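PDB 2AE8: imidazoleglycerol-phosphate dehydratase from Staphylococcus aureus subsp. aureus, which catalyses the dehydration of D-erythro-1-(imidazol-4-yl)glycerol 3-phosphate to 3-(imidazol-4-yl)-2-oxopropyl phosphate, the sixth step of histidine biosynthesis. Local coordinates for residues Glu95-Gly98 against Ile99-Gln103; Gly154-Thr158 against Glu159-Glu163. All blocks are in the same frame, centred on the assembly; numbering follows the deposited sequence.

Contact 1 of 2, residues Glu95-Gly98 against Ile99-Gln103; sequences EDIG and IVIGQ. With MG (magnesium ion), chain J.
Glu95 and Ile99 sit one turn apart on helix 90-111, and CD1 of Ile99 comes within 3.9 Å of Glu95 CG. The closest approach is thus by the aliphatic part of the glutamate. A chi1 of 177° swings Glu95 CG away from the backbone N, and the extended chain beyond it carries the carboxylate to a magnesium ion, which Glu95 OE1 binds at 2.2 Å. Glu95 OE2 does different work: it accepts a hydrogen bond from a water that is itself a ligand of the ion, so the carboxylate holds the metal both directly and through its hydration shell. His91 of the same helix and His188 of a neighbouring subunit also bind this ion.

On another side of the helix Ile97 and Ile101 lie alongside each other, pointing the same way, with Ile97 CG2 3.8 Å from Ile101 CD1. In Ile101 the CG1 branch lies beside the backbone N (chi1 -67°), which turns CD1 back toward the preceding turn. These branched apolar chains suit a face packed on strands 43-48 and 77-82. The backbone joins the same pair by a regular i to i+4 bond, Ile101 N to Ile97 O at 3.0 Å. The chemistry implies a helix of two characters, with hydrocarbon set against the sheet and a carboxylate ligand reaching a metal site shared between subunits.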
loop_
_atom_site.group_PDB
_atom_site.type_symbol
_atom_site.label_atom_id
_atom_site.label_comp_id
_atom_site.label_asym_id
_atom_site.label_seq_id
_atom_site.Cartn_x
_atom_site.Cartn_y
_atom_site.Cartn_z
ATOM N N GLU B 95 -25.856 3.458 -37.994
ATOM C CA GLU B 95 -25.708 2.016 -38.090
ATOM C C GLU B 95 -26.203 1.465 -39.442
ATOM O O GLU B 95 -25.538 0.631 -40.052
ATOM C CB GLU B 95 -26.447 1.310 -36.942
ATOM C CG GLU B 95 -26.370 -0.222 -37.038
ATOM C CD GLU B 95 -26.856 -0.940 -35.788
ATOM O OE1 GLU B 95 -27.292 -0.263 -34.830
ATOM O OE2 GLU B 95 -26.798 -2.197 -35.755
ATOM N N ASP B 96 -27.376 1.911 -39.882
ATOM C CA ASP B 96 -27.946 1.404 -41.146
ATOM C C ASP B 96 -27.096 1.824 -42.340
ATOM O O ASP B 96 -26.863 1.028 -43.245
ATOM C CB ASP B 96 -29.405 1.827 -41.312
ATOM C CG ASP B 96 -30.320 1.149 -40.303
ATOM O OD1 ASP B 96 -31.475 1.603 -40.135
ATOM O OD2 ASP B 96 -29.885 0.164 -39.658
ATOM N N ILE B 97 -26.593 3.051 -42.316
ATOM C CA ILE B 97 -25.635 3.504 -43.317
ATOM C C ILE B 97 -24.336 2.660 -43.288
ATOM O O ILE B 97 -23.798 2.266 -44.332
ATOM C CB ILE B 97 -25.364 5.030 -43.179
ATOM C CG1 ILE B 97 -26.636 5.813 -43.558
ATOM C CG2 ILE B 97 -24.169 5.448 -44.013
ATOM C CD1 ILE B 97 -26.527 7.294 -43.430
ATOM N N GLY B 98 -23.840 2.375 -42.087
ATOM C CA GLY B 98 -22.638 1.531 -41.948
ATOM C C GLY B 98 -22.840 0.122 -42.477
ATOM O O GLY B 98 -21.961 -0.438 -43.140
ATOM N N ILE B 99 -23.994 -0.456 -42.172
ATOM C CA ILE B 99 -24.328 -1.804 -42.626
ATOM C C ILE B 99 -24.355 -1.874 -44.188
ATOM O O ILE B 99 -23.751 -2.767 -44.796
ATOM C CB ILE B 99 -25.681 -2.242 -42.046
ATOM C CG1 ILE B 99 -25.559 -2.595 -40.552
ATOM C CG2 ILE B 99 -26.284 -3.417 -42.860
ATOM C CD1 ILE B 99 -26.921 -2.809 -39.858
ATOM N N VAL B 100 -25.022 -0.906 -44.808
ATOM C CA VAL B 100 -25.156 -0.871 -46.276
ATOM C C VAL B 100 -23.822 -0.646 -46.955
ATOM O O VAL B 100 -23.509 -1.325 -47.936
ATOM C CB VAL B 100 -26.184 0.183 -46.726
ATOM C CG1 VAL B 100 -26.175 0.359 -48.278
ATOM C CG2 VAL B 100 -27.576 -0.209 -46.236
ATOM N N ILE B 101 -23.031 0.294 -46.436
ATOM C CA ILE B 101 -21.687 0.522 -46.959
ATOM C C ILE B 101 -20.851 -0.745 -46.847
ATOM O O ILE B 101 -20.155 -1.097 -47.788
ATOM C CB ILE B 101 -20.981 1.734 -46.302
ATOM C CG1 ILE B 101 -21.687 3.035 -46.703
ATOM C CG2 ILE B 101 -19.521 1.798 -46.715
ATOM C CD1 ILE B 101 -21.170 4.272 -46.006
ATOM N N GLY B 102 -20.927 -1.441 -45.712
ATOM C CA GLY B 102 -20.189 -2.698 -45.554
ATOM C C GLY B 102 -20.616 -3.740 -46.586
ATOM O O GLY B 102 -19.768 -4.408 -47.188
ATOM N N GLN B 103 -21.928 -3.869 -46.783
ATOM C CA GLN B 103 -22.499 -4.839 -47.723
ATOM C C GLN B 103 -22.101 -4.521 -49.173
ATOM O O GLN B 103 -21.747 -5.423 -49.942
ATOM C CB GLN B 103 -24.030 -4.878 -47.594
ATOM C CG GLN B 103 -24.524 -5.656 -46.369
ATOM C CD GLN B 103 -26.016 -5.492 -46.110
ATOM O OE1 GLN B 103 -26.668 -4.587 -46.638
ATOM N NE2 GLN B 103 -26.550 -6.347 -45.270
HETATM MG MG MG J . -26.853 -0.690 -32.685
HETATM O O HOH W 1 -26.281 -2.829 -33.390
HETATM O O HOH W 2 -28.786 -0.703 -32.568
HETATM O O HOH W 3 -25.041 -0.402 -33.213
#

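Contact 2 of 2, residues Gly154-Thr158 against Glu159-Glu163; sequences GTFDT and ELVEE
Phe156 meets Leu160 and Val161 where the short strand 156-157 runs into helix 159-171, a tight strand-to-helix junction. Leucine suits the inside of this bend because its branched end can lie against both an aromatic ring and the backbone. Leu160 CB touches the ring, 3.6 Å from Phe156 CZ, and lies close to the carbonyl oxygen of Asp157. CG, set beside its own backbone N (chi1 -70°), lies 3.2 Å from Asp157 O and also meets Asp157 CB. At the tip, CD1 comes obliquely to the ring, 3.6 Å from Phe156 CE1, and also approaches Asp157 CB. Leu160 packs on Asp90, His91 and Thr94 of helix 90-111.

Val161 supplies a methyl, CG2, to the edge of the Phe156 ring, near its plane, and its side chain crosses that of the phenylalanine at about a right angle. Two i to i+3 backbone bonds tighten the turn: Leu160 N to Asp157 O, and Val161 N to Thr158 O at 3.1 Å, each donor standing above the carbonyl plane. The carboxylates of Asp157 and Glu159 have partners outside the turn: Asp157 OD2 forms a salt bridge with Lys152, while Asp157 OD1 and Glu159 OE1 accept from Gly154 N and Thr186 N of a neighbouring subunit. A water joins the turn to the loop: it donates to Thr158 O at 2.8 Å and accepts from Glu162 N, also at 2.8 Å.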
loop_
_atom_site.group_PDB
_atom_site.type_symbol
_atom_site.label_atom_id
_atom_site.label_comp_id
_atom_site.label_asym_id
_atom_site.label_seq_id
_atom_site.Cartn_x
_atom_site.Cartn_y
_atom_site.Cartn_z
ATOM N N GLY B 154 -20.406 18.546 -31.139
ATOM C CA GLY B 154 -21.655 19.257 -31.433
ATOM C C GLY B 154 -22.820 18.451 -30.886
ATOM O O GLY B 154 -22.917 18.189 -29.684
ATOM N N THR B 155 -23.696 18.015 -31.779
ATOM C CA THR B 155 -24.876 17.288 -31.353
ATOM C C THR B 155 -24.702 15.766 -31.543
ATOM O O THR B 155 -25.572 14.972 -31.179
ATOM C CB THR B 155 -26.106 17.848 -32.126
ATOM O OG1 THR B 155 -27.316 17.516 -31.430
ATOM C CG2 THR B 155 -26.130 17.313 -33.515
ATOM N N PHE B 156 -23.572 15.367 -32.114
ATOM C CA PHE B 156 -23.315 13.958 -32.470
ATOM C C PHE B 156 -22.781 13.117 -31.297
ATOM O O PHE B 156 -21.734 13.437 -30.738
ATOM C CB PHE B 156 -22.304 13.925 -33.618
ATOM C CG PHE B 156 -22.098 12.570 -34.236
ATOM C CD1 PHE B 156 -23.058 12.023 -35.101
ATOM C CD2 PHE B 156 -20.917 11.856 -33.996
ATOM C CE1 PHE B 156 -22.863 10.779 -35.691
ATOM C CE2 PHE B 156 -20.716 10.618 -34.578
ATOM C CZ PHE B 156 -21.680 10.074 -35.433
ATOM N N ASP B 157 -23.482 12.028 -30.973
ATOM C CA ASP B 157 -23.040 11.066 -29.961
ATOM C C ASP B 157 -21.816 10.310 -30.447
ATOM O O ASP B 157 -21.854 9.564 -31.406
ATOM C CB ASP B 157 -24.156 10.078 -29.605
ATOM C CG ASP B 157 -25.285 10.735 -28.819
ATOM O OD1 ASP B 157 -26.437 10.311 -28.962
ATOM O OD2 ASP B 157 -25.014 11.670 -28.041
ATOM N N THR B 158 -20.725 10.540 -29.747
ATOM C CA THR B 158 -19.422 10.050 -30.072
ATOM C C THR B 158 -19.359 8.485 -29.968
ATOM O O THR B 158 -18.571 7.819 -30.669
ATOM C CB THR B 158 -18.497 10.841 -29.106
ATOM O OG1 THR B 158 -17.435 11.508 -29.790
ATOM C CG2 THR B 158 -18.085 10.076 -27.919
ATOM N N GLU B 159 -20.198 7.893 -29.124
ATOM C CA GLU B 159 -20.312 6.421 -29.101
ATOM C C GLU B 159 -20.741 5.804 -30.449
ATOM O O GLU B 159 -20.589 4.599 -30.660
ATOM C CB GLU B 159 -21.212 5.922 -27.961
ATOM C CG GLU B 159 -22.711 6.182 -28.120
ATOM C CD GLU B 159 -23.523 5.652 -26.936
ATOM O OE1 GLU B 159 -22.924 5.235 -25.903
ATOM O OE2 GLU B 159 -24.775 5.647 -27.034
ATOM N N LEU B 160 -21.251 6.644 -31.359
ATOM C CA LEU B 160 -21.713 6.173 -32.671
ATOM C C LEU B 160 -20.552 5.830 -33.581
ATOM O O LEU B 160 -20.724 5.076 -34.524
ATOM C CB LEU B 160 -22.553 7.245 -33.356
ATOM C CG LEU B 160 -23.908 7.473 -32.687
ATOM C CD1 LEU B 160 -24.617 8.650 -33.352
ATOM C CD2 LEU B 160 -24.733 6.196 -32.711
ATOM N N VAL B 161 -19.383 6.408 -33.318
ATOM C CA VAL B 161 -18.212 6.164 -34.161
ATOM C C VAL B 161 -17.865 4.659 -34.197
ATOM O O VAL B 161 -17.692 4.054 -35.282
ATOM C CB VAL B 161 -17.000 6.987 -33.673
ATOM C CG1 VAL B 161 -15.749 6.610 -34.426
ATOM C CG2 VAL B 161 -17.270 8.470 -33.807
ATOM N N GLU B 162 -17.783 4.040 -33.023
ATOM C CA GLU B 162 -17.503 2.594 -32.983
ATOM C C GLU B 162 -18.653 1.790 -33.616
ATOM O O GLU B 162 -18.420 0.801 -34.311
ATOM C CB GLU B 162 -17.273 2.130 -31.546
ATOM C CG GLU B 162 -16.852 0.669 -31.421
ATOM C CD GLU B 162 -16.570 0.281 -29.968
ATOM O OE1 GLU B 162 -16.788 1.132 -29.075
ATOM O OE2 GLU B 162 -16.148 -0.876 -29.731
ATOM N N GLU B 163 -19.895 2.197 -33.369
ATOM C CA GLU B 163 -21.036 1.518 -34.009
ATOM C C GLU B 163 -20.961 1.546 -35.542
ATOM O O GLU B 163 -21.309 0.563 -36.193
ATOM C CB GLU B 163 -22.360 2.107 -33.536
ATOM C CG GLU B 163 -22.506 2.041 -32.012
ATOM C CD GLU B 163 -22.196 0.643 -31.453
ATOM O OE1 GLU B 163 -21.192 0.486 -30.701
ATOM O OE2 GLU B 163 -22.936 -0.299 -31.793
HETATM O O HOH W 4 -17.177 5.352 -30.578
#

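How the contacts relate
Contact 1 comes first along the chain, within helix 90-111, and contact 2 follows at the start of helix 159-171; their centres are 16 Å apart and their nearest atoms about 5 Å, without touching. The two helices nevertheless pack together, Ile99 of contact 1 meeting Ala167 and Asn171 of helix 159-171. Both lie in the helical layer of the beta-alpha-beta sandwich, between two four-stranded sheets; the fold is a duplicated half-domain. Glu95 of contact 1 and Glu163 of contact 2 are both ligands of the second manganese site; in this structure Glu95 binds a magnesium ion and Glu163 lies nearby, so this helix pairing borders the metal centre.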